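Local atomic coordinates of C protein alpha-antigen (Streptococcus agalactiae, PDB entry 1YWM), a protein that is a surface protein that may play a role in both virulence and immunity, represented here by its N-terminal domain, a beta sandwich joined to a three-helix bundle. Residues K68-Q73 with T93-G98; Y42-D47 with I120-T125. All coordinates share one frame; numbering follows the deposited sequence.

Interaction 1: residues K68-Q73 with T93-G98; sequences KYVFRQ and TYNIFG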
# COMPACT_ATOMS: atom_id res chain seq x y z
N LYS A 68 14.12 7.54 -15.22
CA LYS A 68 14.58 7.82 -13.86
C LYS A 68 13.38 8.42 -13.16
O LYS A 68 12.73 9.31 -13.71
CB LYS A 68 15.79 8.77 -13.84
CG LYS A 68 16.13 9.22 -12.39
CD LYS A 68 17.62 9.46 -12.08
CE LYS A 68 17.93 9.08 -10.60
NZ LYS A 68 18.07 10.21 -9.64
N TYR A 69 13.03 7.88 -12.00
CA TYR A 69 11.85 8.40 -11.29
C TYR A 69 12.20 9.53 -10.34
O TYR A 69 13.33 9.61 -9.84
CB TYR A 69 11.12 7.29 -10.54
CG TYR A 69 11.88 6.61 -9.43
CD1 TYR A 69 12.50 5.37 -9.63
CD2 TYR A 69 11.94 7.18 -8.17
CE1 TYR A 69 13.18 4.72 -8.57
CE2 TYR A 69 12.61 6.57 -7.12
CZ TYR A 69 13.21 5.33 -7.33
OH TYR A 69 13.86 4.76 -6.27
N VAL A 70 11.23 10.40 -10.08
CA VAL A 70 11.45 11.49 -9.14
C VAL A 70 10.14 11.65 -8.44
O VAL A 70 9.09 11.74 -9.09
CB VAL A 70 11.78 12.89 -9.82
CG1 VAL A 70 12.21 13.89 -8.70
CG2 VAL A 70 12.86 12.76 -10.84
N PHE A 71 10.20 11.67 -7.12
CA PHE A 71 9.02 11.98 -6.31
C PHE A 71 9.08 13.45 -5.93
O PHE A 71 10.17 14.00 -5.70
CB PHE A 71 9.04 11.15 -5.00
CG PHE A 71 8.87 9.66 -5.20
CD1 PHE A 71 9.95 8.80 -5.06
CD2 PHE A 71 7.62 9.12 -5.49
CE1 PHE A 71 9.80 7.41 -5.21
CE2 PHE A 71 7.46 7.73 -5.67
CZ PHE A 71 8.55 6.87 -5.51
N ARG A 72 7.92 14.08 -5.82
CA ARG A 72 7.84 15.40 -5.24
C ARG A 72 6.83 15.30 -4.10
O ARG A 72 5.69 14.86 -4.33
CB ARG A 72 7.29 16.36 -6.29
CG ARG A 72 7.02 17.73 -5.75
CD ARG A 72 8.26 18.51 -5.57
NE ARG A 72 8.02 19.86 -5.05
CZ ARG A 72 9.00 20.66 -4.67
NH1 ARG A 72 10.27 20.27 -4.82
NH2 ARG A 72 8.72 21.88 -4.18
N GLN A 73 7.25 15.71 -2.91
CA GLN A 73 6.39 15.69 -1.74
C GLN A 73 6.78 16.87 -0.86
O GLN A 73 7.95 17.03 -0.54
CB GLN A 73 6.62 14.40 -0.95
CG GLN A 73 5.67 14.30 0.25
CD GLN A 73 5.84 13.01 0.98
OE1 GLN A 73 6.94 12.45 1.01
NE2 GLN A 73 4.76 12.53 1.56
N THR A 93 6.99 10.97 -10.99
CA THR A 93 7.23 11.31 -12.39
C THR A 93 8.33 10.42 -12.92
O THR A 93 9.28 10.19 -12.22
CB THR A 93 7.69 12.76 -12.51
OG1 THR A 93 6.67 13.63 -12.00
CG2 THR A 93 7.85 13.16 -14.01
N TYR A 94 8.18 9.95 -14.16
CA TYR A 94 9.23 9.21 -14.82
C TYR A 94 9.76 10.15 -15.90
O TYR A 94 9.02 10.57 -16.79
CB TYR A 94 8.66 7.95 -15.43
CG TYR A 94 8.17 6.98 -14.38
CD1 TYR A 94 9.05 6.07 -13.79
CD2 TYR A 94 6.85 7.05 -13.92
CE1 TYR A 94 8.60 5.16 -12.78
CE2 TYR A 94 6.39 6.16 -12.91
CZ TYR A 94 7.27 5.22 -12.36
OH TYR A 94 6.81 4.33 -11.41
N ASN A 95 11.03 10.49 -15.79
CA ASN A 95 11.70 11.27 -16.84
C ASN A 95 12.31 10.24 -17.80
O ASN A 95 13.03 9.37 -17.36
CB ASN A 95 12.77 12.17 -16.19
CG ASN A 95 12.12 13.31 -15.34
OD1 ASN A 95 11.06 13.80 -15.68
ND2 ASN A 95 12.75 13.67 -14.22
N ILE A 96 12.08 10.42 -19.09
CA ILE A 96 12.43 9.41 -20.09
C ILE A 96 13.63 9.96 -20.89
O ILE A 96 13.62 11.12 -21.31
CB ILE A 96 11.23 9.14 -21.02
CG1 ILE A 96 9.94 8.83 -20.21
CG2 ILE A 96 11.53 8.01 -22.00
CD1 ILE A 96 10.10 7.69 -19.19
N PHE A 97 14.63 9.11 -21.08
CA PHE A 97 15.89 9.48 -21.73
C PHE A 97 16.22 8.56 -22.91
O PHE A 97 16.01 7.35 -22.81
CB PHE A 97 17.04 9.39 -20.71
CG PHE A 97 16.87 10.31 -19.54
CD1 PHE A 97 16.20 9.88 -18.38
CD2 PHE A 97 17.27 11.64 -19.62
CE1 PHE A 97 15.99 10.75 -17.30
CE2 PHE A 97 17.09 12.52 -18.54
CZ PHE A 97 16.44 12.06 -17.37
N GLY A 98 16.76 9.13 -24.00
CA GLY A 98 17.30 8.32 -25.08
C GLY A 98 18.66 7.76 -24.73
O GLY A 98 19.19 8.01 -23.64
O HOH W 1 7.28 13.88 -9.21

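Interaction 2: residues Y42-D47 with I120-T125; sequences YIDLYD and IYDSTT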
# COMPACT_ATOMS: atom_id res chain seq x y z
N TYR A 42 0.04 4.16 -5.81
CA TYR A 42 -0.00 4.04 -4.35
C TYR A 42 1.21 3.29 -3.89
O TYR A 42 1.59 2.31 -4.52
CB TYR A 42 -1.18 3.16 -3.93
CG TYR A 42 -2.51 3.77 -4.22
CD1 TYR A 42 -3.03 3.76 -5.52
CD2 TYR A 42 -3.28 4.33 -3.20
CE1 TYR A 42 -4.27 4.35 -5.80
CE2 TYR A 42 -4.53 4.88 -3.47
CZ TYR A 42 -5.01 4.89 -4.76
OH TYR A 42 -6.25 5.43 -5.02
N ILE A 43 1.79 3.74 -2.78
CA ILE A 43 2.98 3.11 -2.21
C ILE A 43 2.79 3.04 -0.70
O ILE A 43 2.42 4.04 -0.06
CB ILE A 43 4.25 3.94 -2.56
CG1 ILE A 43 4.58 3.78 -4.06
CG2 ILE A 43 5.44 3.53 -1.68
CD1 ILE A 43 5.80 4.68 -4.55
N ASP A 44 3.01 1.86 -0.14
CA ASP A 44 2.87 1.61 1.29
C ASP A 44 4.28 1.62 1.86
O ASP A 44 5.12 0.81 1.43
CB ASP A 44 2.22 0.23 1.47
CG ASP A 44 1.91 -0.10 2.91
OD1 ASP A 44 2.32 0.64 3.86
OD2 ASP A 44 1.23 -1.09 3.16
N LEU A 45 4.56 2.53 2.78
CA LEU A 45 5.91 2.63 3.35
C LEU A 45 6.32 1.35 4.07
O LEU A 45 7.51 1.06 4.20
CB LEU A 45 6.02 3.82 4.29
CG LEU A 45 5.74 5.20 3.65
CD1 LEU A 45 5.93 6.30 4.65
CD2 LEU A 45 6.72 5.41 2.50
N TYR A 46 5.34 0.56 4.51
CA TYR A 46 5.66 -0.77 5.07
C TYR A 46 6.46 -1.59 4.05
O TYR A 46 7.50 -2.21 4.39
CB TYR A 46 4.36 -1.50 5.47
CG TYR A 46 4.58 -2.94 5.90
CD1 TYR A 46 4.37 -3.97 5.02
CD2 TYR A 46 5.03 -3.24 7.21
CE1 TYR A 46 4.57 -5.30 5.41
CE2 TYR A 46 5.22 -4.58 7.61
CZ TYR A 46 4.99 -5.59 6.70
OH TYR A 46 5.17 -6.91 7.04
N ASP A 47 5.97 -1.57 2.81
CA ASP A 47 6.59 -2.28 1.68
C ASP A 47 7.93 -1.67 1.34
O ASP A 47 8.89 -2.39 1.05
CB ASP A 47 5.70 -2.25 0.44
CG ASP A 47 4.41 -3.02 0.60
OD1 ASP A 47 3.54 -2.88 -0.30
OD2 ASP A 47 4.17 -3.78 1.56
N ILE A 120 0.70 8.15 -0.68
CA ILE A 120 1.63 7.40 0.15
C ILE A 120 0.88 7.06 1.45
O ILE A 120 0.25 7.92 2.04
CB ILE A 120 2.90 8.21 0.48
CG1 ILE A 120 3.66 8.61 -0.81
CG2 ILE A 120 3.79 7.40 1.38
CD1 ILE A 120 4.72 9.67 -0.55
N TYR A 121 0.99 5.81 1.87
CA TYR A 121 0.34 5.39 3.11
C TYR A 121 1.27 4.47 3.85
O TYR A 121 2.36 4.17 3.37
CB TYR A 121 -1.01 4.73 2.80
CG TYR A 121 -0.99 3.39 2.06
CD1 TYR A 121 -0.76 3.32 0.68
CD2 TYR A 121 -1.24 2.19 2.74
CE1 TYR A 121 -0.78 2.08 -0.00
CE2 TYR A 121 -1.26 0.95 2.06
CZ TYR A 121 -1.05 0.91 0.70
OH TYR A 121 -1.05 -0.28 0.01
N ASP A 122 0.88 4.05 5.04
CA ASP A 122 1.76 3.20 5.82
C ASP A 122 0.88 2.27 6.63
O ASP A 122 0.18 2.74 7.53
CB ASP A 122 2.60 4.04 6.77
CG ASP A 122 3.70 3.25 7.41
OD1 ASP A 122 3.73 2.00 7.26
OD2 ASP A 122 4.63 3.81 8.02
N SER A 123 0.92 0.98 6.29
CA SER A 123 0.14 -0.02 7.02
C SER A 123 0.90 -0.59 8.26
O SER A 123 0.39 -1.49 8.93
CB SER A 123 -0.29 -1.14 6.09
OG SER A 123 0.85 -1.86 5.62
N THR A 124 2.07 -0.05 8.58
CA THR A 124 2.92 -0.63 9.62
C THR A 124 2.20 -0.80 10.98
O THR A 124 2.25 -1.89 11.59
CB THR A 124 4.23 0.18 9.80
OG1 THR A 124 5.03 0.06 8.60
CG2 THR A 124 5.11 -0.45 10.89
N THR A 125 1.56 0.26 11.46
CA THR A 125 0.92 0.17 12.78
C THR A 125 -0.31 -0.75 12.75
O THR A 125 -0.54 -1.52 13.69
CB THR A 125 0.55 1.55 13.26
OG1 THR A 125 1.78 2.29 13.45
CG2 THR A 125 -0.06 1.46 14.67
O HOH W 2 0.37 -0.14 -2.36

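Interaction 1: residues K68-Q73 with T93-G98
Tyr69 and Tyr94 stand side by side on one face of an antiparallel pair of strands, while Lys68, Val70, Thr93, Asn95 and Phe97 line the other. The two tyrosines form a non-hydrogen-bonded pair, Tyr69 CA lying 4.5 Å from Tyr94 CA, yet their rings do not stack. Tyr69 sets its CG between its own backbone N and carbonyl carbon (chi1 64°), which swings the ring away from strand 93-97 and leaves the Tyr69 CB to meet Tyr94 CE1 at 4.0 Å. Tyrosine suits both places because the ring packs against apolar neighbours while the hydroxyl reaches a backbone group: Tyr69 OH is bonded to Val81 N and Tyr94 OH to Pro55 O.

The opposite face carries more of the contact. The CG2 methyl of Val70, a branched residue at home in a strand, lies 3.5 Å from the amide nitrogen ND2 of Asn95, the two side chains crossing at a slant. Lys68 offers its aliphatic base to Phe97, CB to CE1 at 4.0 Å, and its bent chain then carries the ammonium away. Thr93 uses its hydroxyl: a water joins OG1 to Val70 O.

Four backbone hydrogen bonds pair Lys68 with Asn95 and Val70 with Thr93; that from Lys68 N to Asn95 O spans 3.0 Å. The strand directions are 149° apart, and beyond Val70 the pairing continues with earlier residues of strand 88-97, Arg72 bonding to Ser91 through the backbone. Phe97 belongs to the pocket of a bound dimercaptobutanediol, probably from the crystallisation liquor. Strand 66-73 is paired on its other flank with strand 76-78, the backbones of Phe71 and Tyr78 hydrogen-bonding, and strand 88-97 is flanked in turn by strand 113-121, where the backbones of Tyr94 and Val114 do the same.

Interaction 2: residues Y42-D47 with I120-T125
The Tyr121 ring carries the CB of Asp44 over one face, 3.8 Å from the ring centroid in a CH-pi contact, and has Tyr42 CB at its edge. The Asp44 carboxylate is stacked against this ring, the planes 27° apart, with the CB offset toward the ring's rim. At the Tyr46 ring it is Thr124 OG1 that lies in plane at the edge.

These groups surround the ends of two parallel strands of the fibronectin-like beta sandwich, each leading into a helix, and Asp44 is the N-cap of the first. With its CG anti to the backbone N (chi1 -175°), the carboxylate serves both segments. OD1 caps the helix by accepting from Tyr46 N and also takes Ser123 N, the two donors arriving from opposite faces of its plane. Asp44 OD2 accepts from Ser123 OG at 2.6 Å through its syn lone pair. Aspartate fits here because its short side chain brings two acceptors to three donors, and serine adds a hydroxyl that also bonds to Arg127 in helix 124-137.

The backbones are joined by Tyr121 N to Ile43 O at 3.0 Å and by Leu45 N to Tyr121 O at 2.8 Å, the second from the first residue of the helix. On the side away from the Tyr121 ring, Leu45 CG packs on Ile120 CG2 at 3.7 Å, branched aliphatic against branched aliphatic. Helix 168-182 covers Tyr121 and Ser123 through Ile171, bringing the three-helix bundle to the beta domain. Asp122 makes an Asx turn, in which Asp122 OD1 accepts Thr124 N from above the carboxylate plane and, on the syn side, Thr124 OG1 at 2.7 Å.

How the interactions relate
From the N terminus, residues 42-47 come first, ending strand 40-44 and starting a short helix. The chain then runs through 68-73 and 93-98, whose pairing in interaction 1 closes a loop of 19 residues, before reaching 120-125, where interaction 2 closes a much longer loop that encloses the first. The contacts therefore nest rather than cross. Both reach one mixed sheet, in which strands 88-97 and 113-121 are neighbours, and they meet where Phe71 packs on Ile43 and Gln73 on Ile120. Interaction 1 joins neighbouring strands, its centre about 21 Å from the centre of interaction 2, which lies where the beta domain meets the three-helix bundle.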